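Local coordinates for protein glycerol dehydrogenase (PDB 6CSJ) that catalyses the NAD-dependent oxidation of glycerol and, in this engineered double mutant, has also acquired activity as a D-lactate dehydrogenase, at residues K70-I73 with E74-C77; H268-H271 with G272-V275; R323-A326 with E327-A331; P15-L18 with S19-S22; L202-L205 with C206-Q210. The protein carries 2 engineered substitutions. All coordinates share one frame; numbering follows the deposited sequence.

Contact 1 of 5, residues K70-I73 with E74-C77; sequences KPEI and ERLC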
loop_
_atom_site.group_PDB
_atom_site.type_symbol
_atom_site.label_atom_id
_atom_site.label_comp_id
_atom_site.label_asym_id
_atom_site.label_seq_id
_atom_site.Cartn_x
_atom_site.Cartn_y
_atom_site.Cartn_z
ATOM N N LYS A 70 2.626 -11.643 16.778
ATOM C CA LYS A 70 2.354 -13.080 16.918
ATOM C C LYS A 70 1.435 -13.423 18.108
ATOM O O LYS A 70 0.527 -14.244 17.952
ATOM C CB LYS A 70 3.657 -13.885 16.995
ATOM C CG LYS A 70 4.476 -13.851 15.712
ATOM C CD LYS A 70 3.872 -14.759 14.653
ATOM C CE LYS A 70 4.757 -14.785 13.427
ATOM N NZ LYS A 70 4.690 -16.051 12.644
ATOM N N PRO A 71 1.658 -12.796 19.290
ATOM C CA PRO A 71 0.719 -13.019 20.407
ATOM C C PRO A 71 -0.721 -12.613 20.105
ATOM O O PRO A 71 -1.652 -13.373 20.391
ATOM C CB PRO A 71 1.304 -12.156 21.533
ATOM C CG PRO A 71 2.765 -12.111 21.227
ATOM C CD PRO A 71 2.857 -12.062 19.734
ATOM N N GLU A 72 -0.895 -11.430 19.518
ATOM C CA GLU A 72 -2.228 -10.940 19.146
ATOM C C GLU A 72 -2.856 -11.808 18.036
ATOM O O GLU A 72 -4.054 -12.079 18.080
ATOM C CB GLU A 72 -2.162 -9.454 18.772
ATOM C CG GLU A 72 -3.489 -8.790 18.389
ATOM C CD GLU A 72 -4.515 -8.678 19.518
ATOM O OE1 GLU A 72 -4.227 -9.047 20.667
ATOM O OE2 GLU A 72 -5.639 -8.199 19.246
ATOM N N ILE A 73 -2.058 -12.271 17.077
ATOM C CA ILE A 73 -2.547 -13.209 16.053
ATOM C C ILE A 73 -2.988 -14.542 16.668
ATOM O O ILE A 73 -4.042 -15.073 16.299
ATOM C CB ILE A 73 -1.497 -13.447 14.931
ATOM C CG1 ILE A 73 -1.320 -12.176 14.090
ATOM C CG2 ILE A 73 -1.895 -14.612 14.009
ATOM C CD1 ILE A 73 -0.007 -12.112 13.330
ATOM N N GLU A 74 -2.189 -15.081 17.594
ATOM C CA GLU A 74 -2.539 -16.332 18.272
ATOM C C GLU A 74 -3.818 -16.187 19.115
ATOM O O GLU A 74 -4.687 -17.061 19.065
ATOM C CB GLU A 74 -1.384 -16.848 19.152
ATOM C CG GLU A 74 -1.568 -18.293 19.663
ATOM C CD GLU A 74 -0.832 -18.582 20.993
ATOM O OE1 GLU A 74 0.326 -18.142 21.078
ATOM O OE2 GLU A 74 -1.405 -19.212 21.932
ATOM N N ARG A 75 -3.923 -15.093 19.874
ATOM C CA ARG A 75 -5.116 -14.805 20.690
ATOM C C ARG A 75 -6.390 -14.811 19.834
ATOM O O ARG A 75 -7.384 -15.458 20.182
ATOM C CB ARG A 75 -4.948 -13.460 21.416
ATOM C CG ARG A 75 -6.058 -13.100 22.404
ATOM C CD ARG A 75 -5.817 -11.734 23.048
ATOM N NE ARG A 75 -6.165 -10.608 22.159
ATOM C CZ ARG A 75 -7.407 -10.177 21.902
ATOM N NH1 ARG A 75 -8.475 -10.766 22.450
ATOM N NH2 ARG A 75 -7.597 -9.151 21.074
ATOM N N LEU A 76 -6.338 -14.110 18.700
ATOM C CA LEU A 76 -7.486 -14.001 17.789
ATOM C C LEU A 76 -7.796 -15.304 17.046
ATOM O O LEU A 76 -8.970 -15.614 16.827
ATOM C CB LEU A 76 -7.284 -12.851 16.796
ATOM C CG LEU A 76 -7.228 -11.456 17.428
ATOM C CD1 LEU A 76 -6.642 -10.447 16.466
ATOM C CD2 LEU A 76 -8.598 -11.001 17.903
ATOM N N CYS A 77 -6.763 -16.057 16.662
ATOM C CA CYS A 77 -6.957 -17.418 16.114
ATOM C C CYS A 77 -7.735 -18.326 17.075
ATOM O O CYS A 77 -8.637 -19.052 16.644
ATOM C CB CYS A 77 -5.621 -18.096 15.796
ATOM S SG CYS A 77 -4.791 -17.484 14.319
#
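E72 and R75, three residues apart on helix 70-82, lie side by side and point the same way, joined by a two-pronged salt bridge. The guanidinium comes side-on: R75 NE reaches E72 OE1 at 2.9 Å, R75 NH2 reaches E72 OE2 at 2.8 Å. The two planes are 40° apart, and OE1 is met from above the carboxylate plane, while OE2 is approached on its syn side. E72 extends CG anti to the backbone N (chi1 -179°) and then bends at chi2, which swings its carboxylate along the helix to R75. L76 CD1 lies 3.7 Å from E72 OE2, its side chain slanting across that of the acid. This is the first part of the helix that follows the outermost strand 59-63 of the parallel, Rossmann-like sheet, and the pair is tied back to the end of that strand and the loop after it: R75 NH2 also donates to L63 O, and E72 OE2 accepts from G65 N. On the buried face, I73 CG2 lies 4.1 Å from C77 SG, and both side chains rest on Y106 of helix 94-106. The end of K70 leads away, its NZ bonding to Y106 OH and pairing with E139.

Contact 2 of 5, residues H268-H271 with G272-V275; sequences HMYH and GEKV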
loop_
_atom_site.group_PDB
_atom_site.type_symbol
_atom_site.label_atom_id
_atom_site.label_comp_id
_atom_site.label_asym_id
_atom_site.label_seq_id
_atom_site.Cartn_x
_atom_site.Cartn_y
_atom_site.Cartn_z
ATOM N N HIS A 268 7.990 10.511 10.678
ATOM C CA HIS A 268 6.657 11.128 10.718
ATOM C C HIS A 268 5.938 11.172 9.338
ATOM O O HIS A 268 4.751 11.478 9.283
ATOM C CB HIS A 268 6.725 12.527 11.359
ATOM C CG HIS A 268 7.137 13.619 10.421
ATOM N ND1 HIS A 268 8.455 13.849 10.074
ATOM C CD2 HIS A 268 6.409 14.554 9.763
ATOM C CE1 HIS A 268 8.520 14.880 9.247
ATOM N NE2 HIS A 268 7.291 15.324 9.039
ATOM N N MET A 269 6.651 10.896 8.245
ATOM C CA MET A 269 6.047 10.840 6.912
ATOM C C MET A 269 5.477 9.453 6.649
ATOM O O MET A 269 6.050 8.447 7.070
ATOM C CB MET A 269 7.080 11.154 5.822
ATOM C CG MET A 269 7.815 12.480 5.989
ATOM S SD MET A 269 6.749 13.927 6.067
ATOM C CE MET A 269 6.087 14.008 4.400
ATOM N N TYR A 270 4.360 9.401 5.935
ATOM C CA TYR A 270 3.723 8.129 5.606
ATOM C C TYR A 270 4.453 7.400 4.486
ATOM O O TYR A 270 5.276 7.971 3.782
ATOM C CB TYR A 270 2.244 8.332 5.231
ATOM C CG TYR A 270 1.403 8.956 6.328
ATOM C CD1 TYR A 270 1.428 8.459 7.636
ATOM C CD2 TYR A 270 0.561 10.025 6.059
ATOM C CE1 TYR A 270 0.664 9.037 8.639
ATOM C CE2 TYR A 270 -0.220 10.596 7.047
ATOM C CZ TYR A 270 -0.169 10.097 8.337
ATOM O OH TYR A 270 -0.923 10.656 9.338
ATOM N N HIS A 271 4.128 6.120 4.351
ATOM C CA HIS A 271 4.750 5.191 3.407
ATOM C C HIS A 271 4.777 5.759 1.988
ATOM O O HIS A 271 5.837 5.908 1.394
ATOM C CB HIS A 271 4.007 3.845 3.474
ATOM C CG HIS A 271 4.643 2.734 2.692
ATOM N ND1 HIS A 271 5.430 1.765 3.280
ATOM C CD2 HIS A 271 4.555 2.405 1.377
ATOM C CE1 HIS A 271 5.826 0.905 2.355
ATOM N NE2 HIS A 271 5.309 1.272 1.196
ATOM N N GLY A 272 3.615 6.120 1.466
ATOM C CA GLY A 272 3.494 6.565 0.072
ATOM C C GLY A 272 4.112 7.923 -0.227
ATOM O O GLY A 272 4.535 8.188 -1.360
ATOM N N GLU A 273 4.165 8.782 0.785
ATOM C CA GLU A 273 4.850 10.070 0.679
ATOM C C GLU A 273 6.344 9.856 0.432
ATOM O O GLU A 273 6.935 10.494 -0.437
ATOM C CB GLU A 273 4.620 10.914 1.940
ATOM C CG GLU A 273 3.163 11.351 2.108
ATOM C CD GLU A 273 2.857 12.014 3.445
ATOM O OE1 GLU A 273 3.539 11.726 4.457
ATOM O OE2 GLU A 273 1.899 12.817 3.483
ATOM N N LYS A 274 6.945 8.929 1.174
ATOM C CA LYS A 274 8.350 8.583 0.972
ATOM C C LYS A 274 8.582 7.830 -0.343
ATOM O O LYS A 274 9.613 8.038 -0.989
ATOM C CB LYS A 274 8.906 7.805 2.161
ATOM C CG LYS A 274 9.094 8.697 3.388
ATOM C CD LYS A 274 9.561 7.937 4.627
ATOM C CE LYS A 274 8.541 6.914 5.102
ATOM N NZ LYS A 274 8.510 6.833 6.585
ATOM N N VAL A 275 7.637 6.978 -0.734
ATOM C CA VAL A 275 7.715 6.285 -2.022
ATOM C C VAL A 275 7.667 7.286 -3.187
ATOM O O VAL A 275 8.341 7.079 -4.197
ATOM C CB VAL A 275 6.622 5.185 -2.153
ATOM C CG1 VAL A 275 6.505 4.648 -3.575
ATOM C CG2 VAL A 275 6.930 4.036 -1.209
#
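K274 folds back over M269 and Y270, which lead into helix 271-285, and most of its chain touches them or H271. Its CB lies 3.7 Å from H271 O, and CG sits 4.0 Å from M269 CB. The chain then bends at chi3 and chi4, which carries CE past M269 O and lets NZ bond to that oxygen at 3.0 Å, from above the carbonyl plane. NZ also donates to T266 O, so one ammonium bridges two carbonyls of the incoming loop. An alanine here would probably leave the carbonyls of M269 and T266 without their charged donor and the loop before the helix freer to move. Y270 is the N-cap residue, and E273, three places on, accepts from its amide: Y270 N donates to E273 OE1 at 2.9 Å, on the anti side of the carboxylate. E273 lies alongside the Y270 side chain, with ring and carboxylate planes 27° apart, while M269 CE touches OE1 at 3.4 Å. E273 OE2 pairs with R163. H271 extends its ring anti to the backbone N (chi1 -172°), placing CD2 3.9 Å from V275 CG2 and bringing the ring to H254 and D171. An aspartate and two histidines hold the metal in related glycerol dehydrogenases, and this cluster is consistent with such a site. A buried carboxylate gripped by a helix-start N-H and an arginine is likely to remain ionised, and its charge would suit the positive end of the helix dipole.

Contact 3 of 5, residues R323-A326 with E327-A331; sequences RKVA and ELSCA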
loop_
_atom_site.group_PDB
_atom_site.type_symbol
_atom_site.label_atom_id
_atom_site.label_comp_id
_atom_site.label_asym_id
_atom_site.label_seq_id
_atom_site.Cartn_x
_atom_site.Cartn_y
_atom_site.Cartn_z
ATOM N N ARG A 323 24.809 8.551 2.952
ATOM C CA ARG A 323 25.547 7.326 2.581
ATOM C C ARG A 323 24.894 6.089 3.193
ATOM O O ARG A 323 24.767 5.059 2.525
ATOM C CB ARG A 323 27.010 7.368 3.049
ATOM C CG ARG A 323 27.885 8.417 2.397
ATOM C CD ARG A 323 28.600 7.925 1.165
ATOM N NE ARG A 323 29.119 9.057 0.392
ATOM C CZ ARG A 323 29.378 9.056 -0.919
ATOM N NH1 ARG A 323 29.176 7.968 -1.673
ATOM N NH2 ARG A 323 29.840 10.167 -1.484
ATOM N N LYS A 324 24.510 6.186 4.468
ATOM C CA LYS A 324 23.848 5.069 5.156
ATOM C C LYS A 324 22.502 4.738 4.501
ATOM O O LYS A 324 22.168 3.551 4.331
ATOM C CB LYS A 324 23.661 5.351 6.649
ATOM C CG LYS A 324 24.933 5.373 7.483
ATOM C CD LYS A 324 24.620 5.939 8.874
ATOM C CE LYS A 324 25.845 6.499 9.613
ATOM N NZ LYS A 324 26.731 5.383 10.033
ATOM N N VAL A 325 21.755 5.780 4.117
ATOM C CA VAL A 325 20.509 5.603 3.354
ATOM C C VAL A 325 20.769 4.792 2.073
ATOM O O VAL A 325 20.056 3.828 1.783
ATOM C CB VAL A 325 19.847 6.959 2.990
ATOM C CG1 VAL A 325 18.679 6.764 2.031
ATOM C CG2 VAL A 325 19.369 7.704 4.235
ATOM N N ALA A 326 21.797 5.185 1.328
ATOM C CA ALA A 326 22.178 4.502 0.099
ATOM C C ALA A 326 22.637 3.066 0.334
ATOM O O ALA A 326 22.277 2.163 -0.432
ATOM C CB ALA A 326 23.269 5.289 -0.619
ATOM N N GLU A 327 23.439 2.866 1.380
ATOM C CA GLU A 327 23.924 1.522 1.751
ATOM C C GLU A 327 22.771 0.603 2.124
ATOM O O GLU A 327 22.696 -0.525 1.618
ATOM C CB GLU A 327 24.978 1.578 2.869
ATOM C CG GLU A 327 26.425 1.535 2.356
ATOM C CD GLU A 327 27.335 2.587 2.987
ATOM O OE1 GLU A 327 27.285 2.770 4.228
ATOM O OE2 GLU A 327 28.103 3.226 2.228
ATOM N N LEU A 328 21.850 1.094 2.959
ATOM C CA LEU A 328 20.679 0.301 3.339
ATOM C C LEU A 328 19.777 0.001 2.134
ATOM O O LEU A 328 19.225 -1.103 2.043
ATOM C CB LEU A 328 19.890 0.975 4.478
ATOM C CG LEU A 328 18.727 0.192 5.123
ATOM C CD1 LEU A 328 19.096 -1.209 5.583
ATOM C CD2 LEU A 328 18.192 1.006 6.302
ATOM N N SER A 329 19.649 0.960 1.213
ATOM C CA SER A 329 18.875 0.751 -0.026
ATOM C C SER A 329 19.454 -0.371 -0.887
ATOM O O SER A 329 18.711 -1.040 -1.595
ATOM C CB SER A 329 18.805 2.033 -0.864
ATOM O OG SER A 329 18.285 3.128 -0.135
ATOM N N CYS A 330 20.778 -0.552 -0.826
ATOM C CA CYS A 330 21.502 -1.578 -1.591
ATOM C C CYS A 330 21.835 -2.872 -0.823
ATOM O O CYS A 330 22.620 -3.683 -1.320
ATOM C CB CYS A 330 22.796 -0.975 -2.148
ATOM S SG CYS A 330 22.521 0.419 -3.266
ATOM N N ALA A 331 21.232 -3.087 0.353
ATOM C CA ALA A 331 21.432 -4.329 1.125
ATOM C C ALA A 331 21.130 -5.568 0.303
ATOM O O ALA A 331 20.291 -5.521 -0.580
ATOM C CB ALA A 331 20.569 -4.330 2.390
#
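S329 and V325 meet in a local helix-end contact, a side chain returning to the carbonyl one turn back in the last turn of helix 319-329, within the helical part of the enzyme. V325 O takes two bonds from the same residue: S329 N at 3.0 Å and S329 OG at 2.7 Å, arriving from opposite faces of the carbonyl plane. The hydroxyl comes from well above that plane, and it gets there because OG stands anti to its own carbonyl carbon, beside the backbone N (chi1 -55°). The buried hydroxyl thus finds its acceptor within its own helix, with A255 O at most a weak, shared second one. The bonding fades one step later. C330 is the first residue to leave helical geometry, and its N reaches A326 O at 3.1 Å in a weak, bent bond, while A331 N turns to L328 O. Before this point the helix is regular, with E327 N to R323 O and L328 N to K324 O both at 2.8 Å. The E327 carboxylate carbon CD lies 3.6 Å from R323 O, yet its OE2 stays 6.2 Å from R323 NE; that guanidinium instead pairs with D346 and E319 and meets the ring of Y349. On the inner side V325, A326 and S329 press against I352, Y349 and V348 of helix 345-365, while L328 leans on the loop residues T261 and V262 after helix 252-259.

Contact 4 of 5, residues P15-L18 with S19-S22; sequences PDEL and SRLS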
loop_
_atom_site.group_PDB
_atom_site.type_symbol
_atom_site.label_atom_id
_atom_site.label_comp_id
_atom_site.label_asym_id
_atom_site.label_seq_id
_atom_site.Cartn_x
_atom_site.Cartn_y
_atom_site.Cartn_z
ATOM N N PRO A 15 -19.870 3.023 -2.582
ATOM C CA PRO A 15 -20.241 3.695 -1.331
ATOM C C PRO A 15 -21.138 2.811 -0.460
ATOM O O PRO A 15 -22.011 2.096 -0.991
ATOM C CB PRO A 15 -20.970 4.966 -1.801
ATOM C CG PRO A 15 -21.456 4.662 -3.165
ATOM C CD PRO A 15 -20.655 3.512 -3.733
ATOM N N ASP A 16 -20.874 2.814 0.853
ATOM C CA ASP A 16 -21.683 2.086 1.843
ATOM C C ASP A 16 -21.657 0.544 1.678
ATOM O O ASP A 16 -22.600 -0.152 2.061
ATOM C CB ASP A 16 -23.124 2.645 1.826
ATOM C CG ASP A 16 -23.821 2.583 3.187
ATOM O OD1 ASP A 16 -23.193 2.294 4.239
ATOM O OD2 ASP A 16 -25.040 2.838 3.192
ATOM N N GLU A 17 -20.561 0.028 1.129
ATOM C CA GLU A 17 -20.324 -1.422 0.966
ATOM C C GLU A 17 -20.334 -2.235 2.277
ATOM O O GLU A 17 -20.745 -3.403 2.276
ATOM C CB GLU A 17 -18.987 -1.655 0.238
ATOM C CG GLU A 17 -18.983 -2.366 -1.109
ATOM C CD GLU A 17 -20.278 -2.362 -1.872
ATOM O OE1 GLU A 17 -21.036 -3.351 -1.730
ATOM O OE2 GLU A 17 -20.530 -1.414 -2.640
ATOM N N LEU A 18 -19.891 -1.640 3.385
ATOM C CA LEU A 18 -19.925 -2.321 4.693
ATOM C C LEU A 18 -21.352 -2.659 5.150
ATOM O O LEU A 18 -21.538 -3.608 5.915
ATOM C CB LEU A 18 -19.208 -1.501 5.779
ATOM C CG LEU A 18 -17.678 -1.410 5.677
ATOM C CD1 LEU A 18 -17.106 -0.551 6.789
ATOM C CD2 LEU A 18 -17.016 -2.778 5.682
ATOM N N SER A 19 -22.347 -1.904 4.676
ATOM C CA SER A 19 -23.754 -2.197 4.961
ATOM C C SER A 19 -24.220 -3.496 4.301
ATOM O O SER A 19 -25.263 -4.009 4.670
ATOM C CB SER A 19 -24.667 -1.045 4.509
ATOM O OG SER A 19 -24.899 -1.107 3.105
ATOM N N ARG A 20 -23.472 -4.003 3.320
ATOM C CA ARG A 20 -23.724 -5.316 2.713
ATOM C C ARG A 20 -22.666 -6.354 3.113
ATOM O O ARG A 20 -22.525 -7.387 2.434
ATOM C CB ARG A 20 -23.769 -5.194 1.178
ATOM C CG ARG A 20 -24.974 -4.440 0.642
ATOM C CD ARG A 20 -24.838 -4.100 -0.840
ATOM N NE ARG A 20 -25.283 -2.720 -1.113
ATOM C CZ ARG A 20 -24.520 -1.617 -1.121
ATOM N NH1 ARG A 20 -23.225 -1.655 -0.873
ATOM N NH2 ARG A 20 -25.087 -0.444 -1.369
ATOM N N LEU A 21 -21.946 -6.121 4.217
ATOM C CA LEU A 21 -20.869 -7.025 4.623
ATOM C C LEU A 21 -21.368 -8.457 4.803
ATOM O O LEU A 21 -20.691 -9.400 4.377
ATOM C CB LEU A 21 -20.183 -6.546 5.906
ATOM C CG LEU A 21 -19.038 -7.421 6.449
ATOM C CD1 LEU A 21 -17.967 -7.669 5.386
ATOM C CD2 LEU A 21 -18.419 -6.784 7.680
ATOM N N SER A 22 -22.548 -8.601 5.413
ATOM C CA SER A 22 -23.178 -9.911 5.626
ATOM C C SER A 22 -23.455 -10.661 4.331
ATOM O O SER A 22 -23.309 -11.871 4.286
ATOM C CB SER A 22 -24.474 -9.780 6.444
ATOM O OG SER A 22 -25.495 -9.143 5.714
#
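S19 turns its hydroxyl back on D16, with OG set between its own backbone N and carbonyl carbon (chi1 80°). That placing lets OG bond D16 O at 2.7 Å, nearly in line with the carbonyl, while S19 N meets the same oxygen at 3.2 Å from above its plane. D16 has left-handed backbone angles, and its OD1 lies 3.7 Å from S19 CB. With an alanine here the S19 side chain would probably lose the carboxylate packed against its CB, though the backbone bonds to D16 O could remain. E17 is folded tightly at chi2 (21°), which brings OE1 within 2.9 Å of R20 NH1 in a salt bridge whose hydrogen bond is weak; Y24 OH holds the same oxygen. Bent at chi3, R20 spreads its guanidinium so that S19 OG lies over the centre of one face and P15 O at an edge. R20 N to E17 O continues the three-residue bonding of the short 3-10 turn that opens into helix 21-28. D153 clasps the N-H groups of D16 and L18 at the end of strand 149-153, and L18 packs between V44 and T47 of helix 38-51 and V156 of helix 154-158.

Contact 5 of 5, residues L202-L205 with C206-Q210; sequences LAKL and CYDTQ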
loop_
_atom_site.group_PDB
_atom_site.type_symbol
_atom_site.label_atom_id
_atom_site.label_comp_id
_atom_site.label_asym_id
_atom_site.label_seq_id
_atom_site.Cartn_x
_atom_site.Cartn_y
_atom_site.Cartn_z
ATOM N N LEU A 202 -1.907 -2.967 -16.158
ATOM C CA LEU A 202 -2.554 -2.435 -14.951
ATOM C C LEU A 202 -1.670 -1.406 -14.222
ATOM O O LEU A 202 -2.173 -0.402 -13.714
ATOM C CB LEU A 202 -2.979 -3.566 -14.004
ATOM C CG LEU A 202 -4.095 -4.478 -14.538
ATOM C CD1 LEU A 202 -4.378 -5.623 -13.588
ATOM C CD2 LEU A 202 -5.396 -3.726 -14.794
ATOM N N ALA A 203 -0.363 -1.652 -14.191
ATOM C CA ALA A 203 0.597 -0.693 -13.642
ATOM C C ALA A 203 0.608 0.632 -14.425
ATOM O O ALA A 203 0.652 1.714 -13.840
ATOM C CB ALA A 203 1.988 -1.307 -13.626
ATOM N N LYS A 204 0.570 0.528 -15.749
ATOM C CA LYS A 204 0.531 1.700 -16.642
ATOM C C LYS A 204 -0.777 2.491 -16.441
ATOM O O LYS A 204 -0.757 3.721 -16.290
ATOM C CB LYS A 204 0.737 1.239 -18.109
ATOM C CG LYS A 204 0.614 2.271 -19.228
ATOM C CD LYS A 204 1.568 3.435 -19.086
ATOM C CE LYS A 204 1.384 4.473 -20.186
ATOM N NZ LYS A 204 1.946 5.783 -19.736
ATOM N N LEU A 205 -1.906 1.786 -16.406
ATOM C CA LEU A 205 -3.192 2.432 -16.117
ATOM C C LEU A 205 -3.184 3.111 -14.744
ATOM O O LEU A 205 -3.769 4.179 -14.583
ATOM C CB LEU A 205 -4.341 1.436 -16.206
ATOM C CG LEU A 205 -5.753 1.987 -15.964
ATOM C CD1 LEU A 205 -6.187 2.961 -17.058
ATOM C CD2 LEU A 205 -6.726 0.824 -15.841
ATOM N N CYS A 206 -2.520 2.489 -13.771
ATOM C CA CYS A 206 -2.376 3.070 -12.443
ATOM C C CYS A 206 -1.744 4.457 -12.534
ATOM O O CYS A 206 -2.333 5.425 -12.063
ATOM C CB CYS A 206 -1.559 2.153 -11.514
ATOM S SG CYS A 206 -1.311 2.827 -9.850
ATOM N N TYR A 207 -0.575 4.539 -13.174
ATOM C CA TYR A 207 0.144 5.808 -13.367
ATOM C C TYR A 207 -0.703 6.858 -14.098
ATOM O O TYR A 207 -0.843 7.986 -13.627
ATOM C CB TYR A 207 1.468 5.595 -14.140
ATOM C CG TYR A 207 2.204 6.895 -14.401
ATOM C CD1 TYR A 207 2.858 7.571 -13.366
ATOM C CD2 TYR A 207 2.187 7.487 -15.665
ATOM C CE1 TYR A 207 3.506 8.771 -13.592
ATOM C CE2 TYR A 207 2.836 8.700 -15.902
ATOM C CZ TYR A 207 3.488 9.336 -14.867
ATOM O OH TYR A 207 4.109 10.530 -15.106
ATOM N N ASP A 208 -1.248 6.474 -15.243
ATOM C CA ASP A 208 -2.102 7.357 -16.042
ATOM C C ASP A 208 -3.291 7.909 -15.251
ATOM O O ASP A 208 -3.645 9.081 -15.413
ATOM C CB ASP A 208 -2.641 6.629 -17.275
ATOM C CG ASP A 208 -1.564 6.310 -18.300
ATOM O OD1 ASP A 208 -0.449 6.838 -18.203
ATOM O OD2 ASP A 208 -1.846 5.511 -19.218
ATOM N N THR A 209 -3.895 7.064 -14.417
ATOM C CA THR A 209 -5.025 7.466 -13.578
ATOM C C THR A 209 -4.598 8.499 -12.525
ATOM O O THR A 209 -5.328 9.450 -12.278
ATOM C CB THR A 209 -5.710 6.248 -12.895
ATOM O OG1 THR A 209 -6.105 5.288 -13.886
ATOM C CG2 THR A 209 -6.936 6.670 -12.117
ATOM N N GLN A 210 -3.412 8.339 -11.940
ATOM C CA GLN A 210 -2.909 9.337 -10.988
ATOM C C GLN A 210 -2.768 10.706 -11.653
ATOM O O GLN A 210 -3.255 11.701 -11.114
ATOM C CB GLN A 210 -1.564 8.927 -10.373
ATOM C CG GLN A 210 -1.569 7.628 -9.581
ATOM C CD GLN A 210 -2.580 7.607 -8.443
ATOM O OE1 GLN A 210 -2.813 8.631 -7.791
ATOM N NE2 GLN A 210 -3.179 6.438 -8.194
#
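L205 and T209, one turn apart on helix 197-221, are joined through a single carbonyl. T209 N reaches L205 O at 2.9 Å and T209 OG1 reaches it at 2.7 Å, the two coming from opposite faces of the plane. OG1 stands anti to its own carbonyl carbon (chi1 -55°), which drops it beside the amide. The L205 side chain itself is exposed and meets T209 loosely, CG lying 3.9 Å from OG1. On the partly exposed flank, K204 and D208 form an i to i+4 salt bridge. K204 bends at chi2, which curls its chain over the acid, so that CE passes 3.5 Å from D208 OD2 and NZ meets D208 OD1 at 3.0 Å, on that oxygen's syn lone pair. The ammonium also faces Y176 in a cation-pi contact. The helix belongs to the all-helical part that accompanies the nucleotide-binding sheet in this dehydrogenase family, and its other face is the tight one. C206, buried, has CB 3.2 Å from A203 O and packs against A172 of helix 162-173 and L240 and S241 of helix 228-248. Y207 sends its ring edge-to-face against F177 and its hydroxyl to E295 of helix 290-303, while A203 fits against T175 and A179 of helix 175-185.

Overall arrangement
Contacts 1 and 4 belong to the Rossmann-like part of the chain and follow the two outermost strands of its parallel sheet, 59-63 and 10-14; their centres are about 27 Å apart. The other three lie in the helical part. Contact 2 is the most central, about 11 Å from the middle of the chain, and carries H271, beside D171 and H254, at what is probably the metal site. The centres of contacts 2 and 3 are about 18 Å apart. Those of contacts 2 and 5 are about 20 Å apart, and neither pair touches. Contacts 3 and 4 stand farthest apart, about 44 Å between centres, on opposite sides of the chain's centre.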